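Local coordinates for cephalosporin hydroxylase CMCI (Streptomyces clavuligerus, PDB 2BM8), which probably acts in cephamycin biosynthesis, modifying the cephalosporin nucleus, and carries a Rossmann-like fold of the kind found in methyltransferases, at residues B[13-17]-B[18-22]; B[100-103]-B[104-108]; B[187-190]-B[191-194]. The protein carries 3 engineered substitutions. One frame throughout, in Å; residues are numbered along the deposited sequence.

Contact 1. Residues B[13-17]-B[18-22]; sequences NLFRG and LGEDP
Leu18 folds back on Leu14, Phe15 and Arg16 by both backbone and side chain. Its N gives a weak hydrogen bond to Phe15 O, at 3.4 Å, closing a type II beta turn whose central residues are Arg16 and Gly17, Gly17 with positive phi. With CG anti to its own carbonyl carbon (chi1 -54°), the Leu18 side chain lies beside the turn: CG is 3.5 Å from Arg16 O, and the CD1 branch reaches Leu14 O at 3.6 Å. The stronger bond belongs to Gly19, whose N meets the same Phe15 O at 3.1 Å and is nearly straight at hydrogen (160°), although the donor stands 37° above the carbonyl plane. The backbone of Gly19 is extended with positive phi, a region open chiefly to residues without a beta carbon, and its own O comes obliquely to the Phe15 ring, 3.4 Å from CD2. Glu20 then passes the same ring: its CA is 3.8 Å from Phe15 CD2, while its CG sits over one ring face, 4.4 Å from Phe15 CD1. The carboxylate looks elsewhere, OE2 accepting a hydrogen bond from Leu199 N of a second subunit, and that leucine also packs on Phe15. Further on, Arg62 takes Leu18 O and Asp21 O with its two terminal nitrogens. The chemistry is therefore that of a beta turn whose acceptor, Phe15 O, is shared unequally by two successive N-H groups; the ring and aliphatic carbons add packing, and the charged end of Glu20 serves the subunit interface.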
ATOM      1  N   ASN B  13     -16.740 -18.353  19.636  1.00 22.09           N
ATOM      2  CA  ASN B  13     -17.244 -16.977  19.668  1.00 22.22           C
ATOM      3  C   ASN B  13     -17.039 -16.263  21.002  1.00 22.10           C
ATOM      4  O   ASN B  13     -16.894 -15.051  21.027  1.00 22.20           O
ATOM      5  CB  ASN B  13     -18.728 -16.930  19.306  1.00 22.33           C
ATOM      6  CG  ASN B  13     -18.993 -17.367  17.873  1.00 22.71           C
ATOM      7  OD1 ASN B  13     -18.319 -16.926  16.950  1.00 22.53           O
ATOM      8  ND2 ASN B  13     -19.973 -18.245  17.690  1.00 22.69           N
ATOM      9  N   LEU B  14     -17.037 -17.017  22.101  1.00 22.20           N
ATOM     10  CA  LEU B  14     -16.694 -16.500  23.436  1.00 22.03           C
ATOM     11  C   LEU B  14     -15.320 -15.813  23.533  1.00 21.60           C
ATOM     12  O   LEU B  14     -15.141 -14.925  24.361  1.00 21.91           O
ATOM     13  CB  LEU B  14     -16.734 -17.641  24.472  1.00 22.25           C
ATOM     14  CG  LEU B  14     -18.035 -18.018  25.209  1.00 22.54           C
ATOM     15  CD1 LEU B  14     -19.274 -17.318  24.633  1.00 23.25           C
ATOM     16  CD2 LEU B  14     -18.231 -19.539  25.232  1.00 21.84           C
ATOM     17  N   PHE B  15     -14.354 -16.234  22.723  1.00 21.05           N
ATOM     18  CA  PHE B  15     -13.004 -15.669  22.773  1.00 20.99           C
ATOM     19  C   PHE B  15     -12.782 -14.499  21.801  1.00 21.28           C
ATOM     20  O   PHE B  15     -11.651 -14.108  21.538  1.00 20.96           O
ATOM     21  CB  PHE B  15     -11.974 -16.761  22.501  1.00 20.83           C
ATOM     22  CG  PHE B  15     -12.151 -17.992  23.348  1.00 20.43           C
ATOM     23  CD1 PHE B  15     -12.328 -19.241  22.755  1.00 19.71           C
ATOM     24  CD2 PHE B  15     -12.138 -17.903  24.736  1.00 20.39           C
ATOM     25  CE1 PHE B  15     -12.490 -20.384  23.535  1.00 20.22           C
ATOM     26  CE2 PHE B  15     -12.296 -19.034  25.522  1.00 20.13           C
ATOM     27  CZ  PHE B  15     -12.472 -20.285  24.918  1.00 20.09           C
ATOM     28  N   ARG B  16     -13.864 -13.929  21.286  1.00 22.01           N
ATOM     29  CA  ARG B  16     -13.788 -12.844  20.318  1.00 22.60           C
ATOM     30  C   ARG B  16     -13.300 -11.529  20.942  1.00 22.13           C
ATOM     31  O   ARG B  16     -13.922 -10.995  21.849  1.00 21.61           O
ATOM     32  CB  ARG B  16     -15.159 -12.624  19.680  1.00 23.47           C
ATOM     33  CG  ARG B  16     -15.139 -11.530  18.615  1.00 26.15           C
ATOM     34  CD  ARG B  16     -16.470 -10.904  18.258  1.00 29.47           C
ATOM     35  NE  ARG B  16     -16.205  -9.863  17.267  1.00 34.03           N
ATOM     36  CZ  ARG B  16     -15.704  -8.648  17.539  1.00 36.92           C
ATOM     37  NH1 ARG B  16     -15.440  -8.272  18.796  1.00 37.44           N
ATOM     38  NH2 ARG B  16     -15.484  -7.791  16.543  1.00 37.29           N
ATOM     39  N   GLY B  17     -12.185 -11.009  20.433  1.00 22.04           N
ATOM     40  CA  GLY B  17     -11.636  -9.737  20.873  1.00 21.54           C
ATOM     41  C   GLY B  17     -10.993  -9.826  22.238  1.00 21.62           C
ATOM     42  O   GLY B  17     -10.615  -8.789  22.816  1.00 22.10           O
ATOM     43  N   LEU B  18     -10.856 -11.056  22.749  1.00 20.90           N
ATOM     44  CA  LEU B  18     -10.350 -11.299  24.089  1.00 20.24           C
ATOM     45  C   LEU B  18      -9.172 -12.253  24.062  1.00 20.03           C
ATOM     46  O   LEU B  18      -8.101 -11.932  24.554  1.00 20.54           O
ATOM     47  CB  LEU B  18     -11.442 -11.886  24.984  1.00 20.13           C
ATOM     48  CG  LEU B  18     -12.779 -11.152  25.108  1.00 20.22           C
ATOM     49  CD1 LEU B  18     -13.738 -11.999  25.945  1.00 20.37           C
ATOM     50  CD2 LEU B  18     -12.615  -9.762  25.697  1.00 20.33           C
ATOM     51  N   GLY B  19      -9.375 -13.435  23.507  1.00 19.45           N
ATOM     52  CA  GLY B  19      -8.370 -14.473  23.534  1.00 18.96           C
ATOM     53  C   GLY B  19      -8.823 -15.579  24.453  1.00 18.54           C
ATOM     54  O   GLY B  19      -9.862 -15.451  25.087  1.00 18.36           O
ATOM     55  N   GLU B  20      -8.024 -16.644  24.543  1.00 18.13           N
ATOM     56  CA  GLU B  20      -8.391 -17.851  25.277  1.00 18.07           C
ATOM     57  C   GLU B  20      -8.221 -17.738  26.783  1.00 17.68           C
ATOM     58  O   GLU B  20      -8.875 -18.453  27.540  1.00 17.66           O
ATOM     59  CB  GLU B  20      -7.528 -19.022  24.809  1.00 18.42           C
ATOM     60  CG  GLU B  20      -8.026 -19.702  23.551  1.00 19.93           C
ATOM     61  CD  GLU B  20      -6.903 -20.222  22.671  1.00 22.12           C
ATOM     62  OE1 GLU B  20      -5.967 -19.435  22.366  1.00 24.73           O
ATOM     63  OE2 GLU B  20      -6.964 -21.404  22.274  1.00 21.22           O
ATOM     64  N   ASP B  21      -7.339 -16.845  27.217  1.00 17.43           N
ATOM     65  CA  ASP B  21      -6.842 -16.858  28.590  1.00 17.05           C
ATOM     66  C   ASP B  21      -6.684 -15.434  29.125  1.00 16.45           C
ATOM     67  O   ASP B  21      -5.867 -14.676  28.611  1.00 15.95           O
ATOM     68  CB  ASP B  21      -5.484 -17.587  28.609  1.00 17.16           C
ATOM     69  CG  ASP B  21      -5.027 -17.980  30.014  1.00 18.00           C
ATOM     70  OD1 ASP B  21      -5.645 -17.554  31.018  1.00 17.56           O
ATOM     71  OD2 ASP B  21      -4.033 -18.726  30.194  1.00 20.09           O
ATOM     72  N   PRO B  22      -7.440 -15.071  30.159  1.00 15.99           N
ATOM     73  CA  PRO B  22      -7.311 -13.734  30.757  1.00 15.83           C
ATOM     74  C   PRO B  22      -5.972 -13.503  31.472  1.00 15.78           C
ATOM     75  O   PRO B  22      -5.543 -12.362  31.636  1.00 15.51           O
ATOM     76  CB  PRO B  22      -8.459 -13.695  31.762  1.00 16.25           C
ATOM     77  CG  PRO B  22      -8.717 -15.138  32.099  1.00 15.66           C
ATOM     78  CD  PRO B  22      -8.456 -15.889  30.845  1.00 15.65           C
TER

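Contact 2. Residues B[100-103]-B[104-108]; sequences RDLT and KIMGI
Arg100 and Lys104, one helical turn apart, meet through their aliphatic stems and the backbone between them. Lys104 N bonds to Arg100 O at 3.0 Å, and Lys104 NZ comes back to 3.5 Å from Arg100 CD because the lysine chain bends at chi2 (-82°) and again at its end. Two residues further along, Met106 N bonds to Leu102 O at 3.2 Å, and the methionine, extended beyond CG, carries CE to 4.2 Å from Leu102 CG. The helix closes in a Schellman motif. Gly107 takes positive phi (80°), Ile108 N reaches back to Thr103 O at 3.0 Å, and Gly107 N bonds to Lys104 O at 3.1 Å. Across this closure Thr103 CB and Ile108 CB approach to 4.3 Å.

The next shell fixes the polar ends. Arg100 NE forms a salt bridge with Asp101 OD1 (3.0 Å), the oxygen lying in the guanidinium plane, 3° from it, and being met on its anti side. Outside the segments, Asp128 pairs with Arg100 NH2, while Glu130 serves both basic residues, its carboxylate binding Lys104 NZ and its backbone O accepting from Arg100 NH1. Asp101 OD2 is held by Trp58 and Arg59. This helix is the crossover of a beta-alpha-beta unit, between strands 84-88 and 111-116. Leu102, Thr103 and Met106 pack on His74 and Leu77 of helix 67-80, and Ile105 on Ile105 of a third subunit. On the polar side, the like charges of Arg100 and Lys104 lie near each other, and the carboxylates of Asp101 and Asp128 on Arg100 and of Glu130 on Lys104 would be expected to offset them.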
ATOM      1  N   ARG B 100      -5.917   3.265  37.534  1.00 13.43           N
ATOM      2  CA  ARG B 100      -5.610   3.523  38.935  1.00 13.91           C
ATOM      3  C   ARG B 100      -4.152   3.916  39.113  1.00 14.30           C
ATOM      4  O   ARG B 100      -3.848   4.936  39.701  1.00 14.21           O
ATOM      5  CB  ARG B 100      -5.912   2.288  39.789  1.00 13.58           C
ATOM      6  CG  ARG B 100      -5.885   2.561  41.283  1.00 13.55           C
ATOM      7  CD  ARG B 100      -4.512   2.344  41.963  1.00 15.09           C
ATOM      8  NE  ARG B 100      -3.852   1.111  41.523  1.00 15.74           N
ATOM      9  CZ  ARG B 100      -4.216  -0.113  41.897  1.00 16.21           C
ATOM     10  NH1 ARG B 100      -5.233  -0.299  42.724  1.00 16.71           N
ATOM     11  NH2 ARG B 100      -3.570  -1.166  41.439  1.00 16.70           N
ATOM     12  N   ASP B 101      -3.248   3.092  38.608  1.00 15.21           N
ATOM     13  CA  ASP B 101      -1.818   3.383  38.695  1.00 15.58           C
ATOM     14  C   ASP B 101      -1.511   4.758  38.125  1.00 16.18           C
ATOM     15  O   ASP B 101      -0.832   5.546  38.756  1.00 16.18           O
ATOM     16  CB  ASP B 101      -1.011   2.351  37.924  1.00 15.38           C
ATOM     17  CG  ASP B 101      -0.930   1.031  38.628  1.00 14.96           C
ATOM     18  OD1 ASP B 101      -1.407   0.886  39.763  1.00 12.99           O
ATOM     19  OD2 ASP B 101      -0.397   0.061  38.098  1.00 16.57           O
ATOM     20  N   LEU B 102      -2.051   5.036  36.946  1.00 16.58           N
ATOM     21  CA  LEU B 102      -1.705   6.231  36.194  1.00 17.14           C
ATOM     22  C   LEU B 102      -2.214   7.489  36.872  1.00 17.30           C
ATOM     23  O   LEU B 102      -1.557   8.521  36.852  1.00 17.83           O
ATOM     24  CB  LEU B 102      -2.291   6.130  34.786  1.00 17.44           C
ATOM     25  CG  LEU B 102      -1.657   6.979  33.698  1.00 18.49           C
ATOM     26  CD1 LEU B 102      -0.145   7.032  33.817  1.00 19.68           C
ATOM     27  CD2 LEU B 102      -2.053   6.417  32.359  1.00 19.41           C
ATOM     28  N   THR B 103      -3.392   7.398  37.469  1.00 17.33           N
ATOM     29  CA  THR B 103      -3.933   8.491  38.245  1.00 17.74           C
ATOM     30  C   THR B 103      -3.131   8.719  39.545  1.00 18.37           C
ATOM     31  O   THR B 103      -2.990   9.851  39.972  1.00 18.25           O
ATOM     32  CB  THR B 103      -5.446   8.266  38.549  1.00 17.74           C
ATOM     33  OG1 THR B 103      -5.683   6.943  39.039  1.00 16.86           O
ATOM     34  CG2 THR B 103      -6.275   8.338  37.282  1.00 18.15           C
ATOM     35  N   LYS B 104      -2.603   7.658  40.162  1.00 19.24           N
ATOM     36  CA  LYS B 104      -1.778   7.799  41.371  1.00 19.97           C
ATOM     37  C   LYS B 104      -0.468   8.511  41.084  1.00 19.93           C
ATOM     38  O   LYS B 104      -0.063   9.400  41.829  1.00 19.83           O
ATOM     39  CB  LYS B 104      -1.467   6.445  42.012  1.00 20.52           C
ATOM     40  CG  LYS B 104      -2.659   5.738  42.641  1.00 22.26           C
ATOM     41  CD  LYS B 104      -2.969   6.243  44.049  1.00 24.45           C
ATOM     42  CE  LYS B 104      -4.145   5.471  44.667  1.00 24.99           C
ATOM     43  NZ  LYS B 104      -3.775   4.043  44.966  1.00 25.61           N
ATOM     44  N   ILE B 105       0.183   8.127  39.993  1.00 20.12           N
ATOM     45  CA  ILE B 105       1.463   8.713  39.614  1.00 20.48           C
ATOM     46  C   ILE B 105       1.277  10.192  39.311  1.00 20.26           C
ATOM     47  O   ILE B 105       2.162  10.984  39.576  1.00 20.02           O
ATOM     48  CB  ILE B 105       2.033   7.997  38.382  1.00 20.80           C
ATOM     49  CG1 ILE B 105       2.164   6.501  38.644  1.00 21.81           C
ATOM     50  CG2 ILE B 105       3.425   8.518  38.007  1.00 21.52           C
ATOM     51  CD1 ILE B 105       1.745   5.716  37.458  1.00 22.61           C
ATOM     52  N   MET B 106       0.116  10.536  38.751  1.00 20.43           N
ATOM     53  CA  MET B 106      -0.256  11.917  38.425  1.00 20.59           C
ATOM     54  C   MET B 106      -0.667  12.777  39.626  1.00 20.50           C
ATOM     55  O   MET B 106      -0.710  13.997  39.510  1.00 20.91           O
ATOM     56  CB  MET B 106      -1.407  11.930  37.414  1.00 20.46           C
ATOM     57  CG  MET B 106      -0.982  11.499  36.032  1.00 20.76           C
ATOM     58  SD  MET B 106      -2.321  11.443  34.858  1.00 20.07           S
ATOM     59  CE  MET B 106      -1.429  11.117  33.371  1.00 20.55           C
ATOM     60  N   GLY B 107      -0.990  12.156  40.758  1.00 20.28           N
ATOM     61  CA  GLY B 107      -1.438  12.889  41.934  1.00 20.13           C
ATOM     62  C   GLY B 107      -2.903  13.293  41.885  1.00 20.19           C
ATOM     63  O   GLY B 107      -3.314  14.241  42.553  1.00 20.57           O
ATOM     64  N   ILE B 108      -3.683  12.570  41.090  1.00 20.00           N
ATOM     65  CA  ILE B 108      -5.118  12.781  40.962  1.00 20.21           C
ATOM     66  C   ILE B 108      -5.862  11.842  41.908  1.00 20.31           C
ATOM     67  O   ILE B 108      -5.670  10.629  41.844  1.00 20.76           O
ATOM     68  CB  ILE B 108      -5.567  12.463  39.519  1.00 20.25           C
ATOM     69  CG1 ILE B 108      -4.767  13.282  38.493  1.00 20.80           C
ATOM     70  CG2 ILE B 108      -7.055  12.726  39.352  1.00 20.16           C
ATOM     71  CD1 ILE B 108      -4.734  12.650  37.118  1.00 20.57           C
TER

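Contact 3. Residues B[187-190]-B[191-194]; sequences DMIP and YWYR
Met188 lies across the Trp192 indole. Its CG stands over one face, 3.2 Å above the plane and offset toward the rim, with CE2 of Trp192 the closest atom at 3.3 Å; measured to the centroid of the five-membered ring this is a CH-pi contact of 3.6 Å. The sulfur follows as a Met-aromatic contact, Met188 SD lying 4.5 Å from the same centroid and again over the face. The turn in the Met188 chain at chi2 (54°) also brings SD near Tyr191, 4.1 Å from its CB and oblique to the phenol. That phenol is met at its edge, in the ring plane, by a backbone oxygen, Asp187 O at 3.3 Å from Tyr191 CD1.

The segment leads into helix 189-195, which follows strand 182-185 of the Rossmann-like sheet. Among the backbone bonds, Trp192 N reaches Met188 O at 3.1 Å (167° at hydrogen), while Tyr191 N bonds weakly to the same oxygen; Tyr193 N and Arg194 N continue the i to i+4 helical pattern, to Ile189 O and Pro190 O.

Apolar packing adds Ile189, whose CG1 approaches Trp192 CE3 obliquely at 4.1 Å. Toward other chains, Trp192 NE1 bonds to Asn13 OD1 of a second subunit, and Tyr193 makes an edge-to-face pair with Trp41 of a third.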
ATOM      1  N   ASP B 187     -14.083   0.984  20.031  1.00 15.52           N
ATOM      2  CA  ASP B 187     -14.160  -0.070  19.013  1.00 15.73           C
ATOM      3  C   ASP B 187     -15.418  -0.091  18.150  1.00 15.96           C
ATOM      4  O   ASP B 187     -15.325  -0.178  16.915  1.00 15.01           O
ATOM      5  CB  ASP B 187     -13.977  -1.456  19.647  1.00 16.13           C
ATOM      6  CG  ASP B 187     -12.598  -1.637  20.266  1.00 17.38           C
ATOM      7  OD1 ASP B 187     -11.605  -1.589  19.494  1.00 19.60           O
ATOM      8  OD2 ASP B 187     -12.414  -1.817  21.493  1.00 15.51           O
ATOM      9  N   MET B 188     -16.583  -0.015  18.789  1.00 16.08           N
ATOM     10  CA  MET B 188     -17.819  -0.423  18.139  1.00 16.95           C
ATOM     11  C   MET B 188     -18.451   0.582  17.175  1.00 16.43           C
ATOM     12  O   MET B 188     -19.130   0.163  16.235  1.00 15.76           O
ATOM     13  CB  MET B 188     -18.860  -0.861  19.180  1.00 17.50           C
ATOM     14  CG  MET B 188     -19.979  -1.741  18.591  1.00 19.96           C
ATOM     15  SD  MET B 188     -19.404  -3.240  17.676  1.00 22.73           S
ATOM     16  CE  MET B 188     -19.571  -4.522  18.945  1.00 22.31           C
ATOM     17  N   ILE B 189     -18.229   1.882  17.377  1.00 15.99           N
ATOM     18  CA  ILE B 189     -18.948   2.880  16.576  1.00 15.68           C
ATOM     19  C   ILE B 189     -18.723   2.761  15.069  1.00 15.59           C
ATOM     20  O   ILE B 189     -19.668   2.844  14.315  1.00 15.98           O
ATOM     21  CB  ILE B 189     -18.715   4.317  17.095  1.00 15.50           C
ATOM     22  CG1 ILE B 189     -19.795   4.628  18.132  1.00 15.29           C
ATOM     23  CG2 ILE B 189     -18.771   5.347  15.968  1.00 15.63           C
ATOM     24  CD1 ILE B 189     -19.599   5.875  18.903  1.00 14.81           C
ATOM     25  N   PRO B 190     -17.498   2.589  14.612  1.00 15.71           N
ATOM     26  CA  PRO B 190     -17.252   2.350  13.186  1.00 15.72           C
ATOM     27  C   PRO B 190     -17.978   1.145  12.601  1.00 15.41           C
ATOM     28  O   PRO B 190     -18.368   1.230  11.446  1.00 15.40           O
ATOM     29  CB  PRO B 190     -15.739   2.140  13.135  1.00 15.91           C
ATOM     30  CG  PRO B 190     -15.258   2.981  14.252  1.00 15.97           C
ATOM     31  CD  PRO B 190     -16.239   2.663  15.364  1.00 16.17           C
ATOM     32  N   TYR B 191     -18.152   0.067  13.366  1.00 15.26           N
ATOM     33  CA  TYR B 191     -18.909  -1.103  12.898  1.00 15.56           C
ATOM     34  C   TYR B 191     -20.429  -0.847  12.821  1.00 14.68           C
ATOM     35  O   TYR B 191     -21.078  -1.267  11.886  1.00 14.14           O
ATOM     36  CB  TYR B 191     -18.599  -2.344  13.762  1.00 15.82           C
ATOM     37  CG  TYR B 191     -17.146  -2.783  13.691  1.00 18.91           C
ATOM     38  CD1 TYR B 191     -16.193  -2.232  14.537  1.00 22.65           C
ATOM     39  CD2 TYR B 191     -16.726  -3.741  12.771  1.00 22.75           C
ATOM     40  CE1 TYR B 191     -14.856  -2.607  14.477  1.00 24.43           C
ATOM     41  CE2 TYR B 191     -15.393  -4.140  12.704  1.00 24.70           C
ATOM     42  CZ  TYR B 191     -14.463  -3.567  13.564  1.00 26.53           C
ATOM     43  OH  TYR B 191     -13.143  -3.951  13.513  1.00 28.91           O
ATOM     44  N   TRP B 192     -20.989  -0.162  13.808  1.00 14.59           N
ATOM     45  CA  TRP B 192     -22.390   0.230  13.764  1.00 14.73           C
ATOM     46  C   TRP B 192     -22.688   1.150  12.571  1.00 14.47           C
ATOM     47  O   TRP B 192     -23.753   1.063  11.996  1.00 14.46           O
ATOM     48  CB  TRP B 192     -22.811   0.937  15.056  1.00 14.79           C
ATOM     49  CG  TRP B 192     -22.967   0.042  16.236  1.00 14.68           C
ATOM     50  CD1 TRP B 192     -23.236  -1.292  16.227  1.00 14.86           C
ATOM     51  CD2 TRP B 192     -22.880   0.422  17.611  1.00 13.88           C
ATOM     52  NE1 TRP B 192     -23.307  -1.768  17.513  1.00 15.02           N
ATOM     53  CE2 TRP B 192     -23.095  -0.735  18.384  1.00 14.26           C
ATOM     54  CE3 TRP B 192     -22.633   1.629  18.274  1.00 14.43           C
ATOM     55  CZ2 TRP B 192     -23.068  -0.729  19.787  1.00 14.20           C
ATOM     56  CZ3 TRP B 192     -22.613   1.638  19.679  1.00 14.38           C
ATOM     57  CH2 TRP B 192     -22.834   0.464  20.413  1.00 13.45           C
ATOM     58  N   TYR B 193     -21.752   2.019  12.210  1.00 14.24           N
ATOM     59  CA  TYR B 193     -21.931   2.904  11.070  1.00 14.33           C
ATOM     60  C   TYR B 193     -21.821   2.144   9.749  1.00 14.33           C
ATOM     61  O   TYR B 193     -22.456   2.512   8.753  1.00 14.40           O
ATOM     62  CB  TYR B 193     -20.905   4.039  11.090  1.00 14.43           C
ATOM     63  CG  TYR B 193     -21.082   5.006   9.948  1.00 13.60           C
ATOM     64  CD1 TYR B 193     -22.291   5.659   9.750  1.00 13.69           C
ATOM     65  CD2 TYR B 193     -20.050   5.267   9.059  1.00 13.97           C
ATOM     66  CE1 TYR B 193     -22.465   6.564   8.690  1.00 13.31           C
ATOM     67  CE2 TYR B 193     -20.217   6.181   7.993  1.00 13.64           C
ATOM     68  CZ  TYR B 193     -21.427   6.817   7.823  1.00 12.69           C
ATOM     69  OH  TYR B 193     -21.610   7.703   6.785  1.00 14.38           O
ATOM     70  N   ARG B 194     -21.017   1.090   9.740  1.00 14.13           N
ATOM     71  CA  ARG B 194     -20.870   0.258   8.555  1.00 14.71           C
ATOM     72  C   ARG B 194     -22.092  -0.616   8.291  1.00 14.39           C
ATOM     73  O   ARG B 194     -22.463  -0.833   7.154  1.00 13.59           O
ATOM     74  CB  ARG B 194     -19.642  -0.646   8.685  1.00 15.13           C
ATOM     75  CG  ARG B 194     -19.357  -1.468   7.430  1.00 17.00           C
ATOM     76  CD  ARG B 194     -17.925  -1.947   7.313  1.00 20.07           C
ATOM     77  NE  ARG B 194     -17.686  -2.733   6.103  1.00 21.94           N
ATOM     78  CZ  ARG B 194     -17.625  -2.228   4.878  1.00 23.47           C
ATOM     79  NH1 ARG B 194     -17.798  -0.920   4.662  1.00 24.25           N
ATOM     80  NH2 ARG B 194     -17.389  -3.041   3.853  1.00 23.95           N
TER

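In the fold
From the N terminus, contact 1 closes a tight turn in the loop before strand 35-37. Contact 2 follows at the C-terminal end of helix 94-106, within the crossover that joins strands 84-88 and 111-116, and contact 3 comes after strand 182-185, at the start of helix 189-195. Each is one unbroken run, so the three stand in series; none nests or crosses. Contact 2 sits on the opposite side of the chain's centre from the other two, its centre about 29 Å from that of contact 1 and 31 Å from that of contact 3. Contacts 1 and 3 both face the second subunit, contacts 2 and 3 the third, linking the local turns to the six-chain assembly.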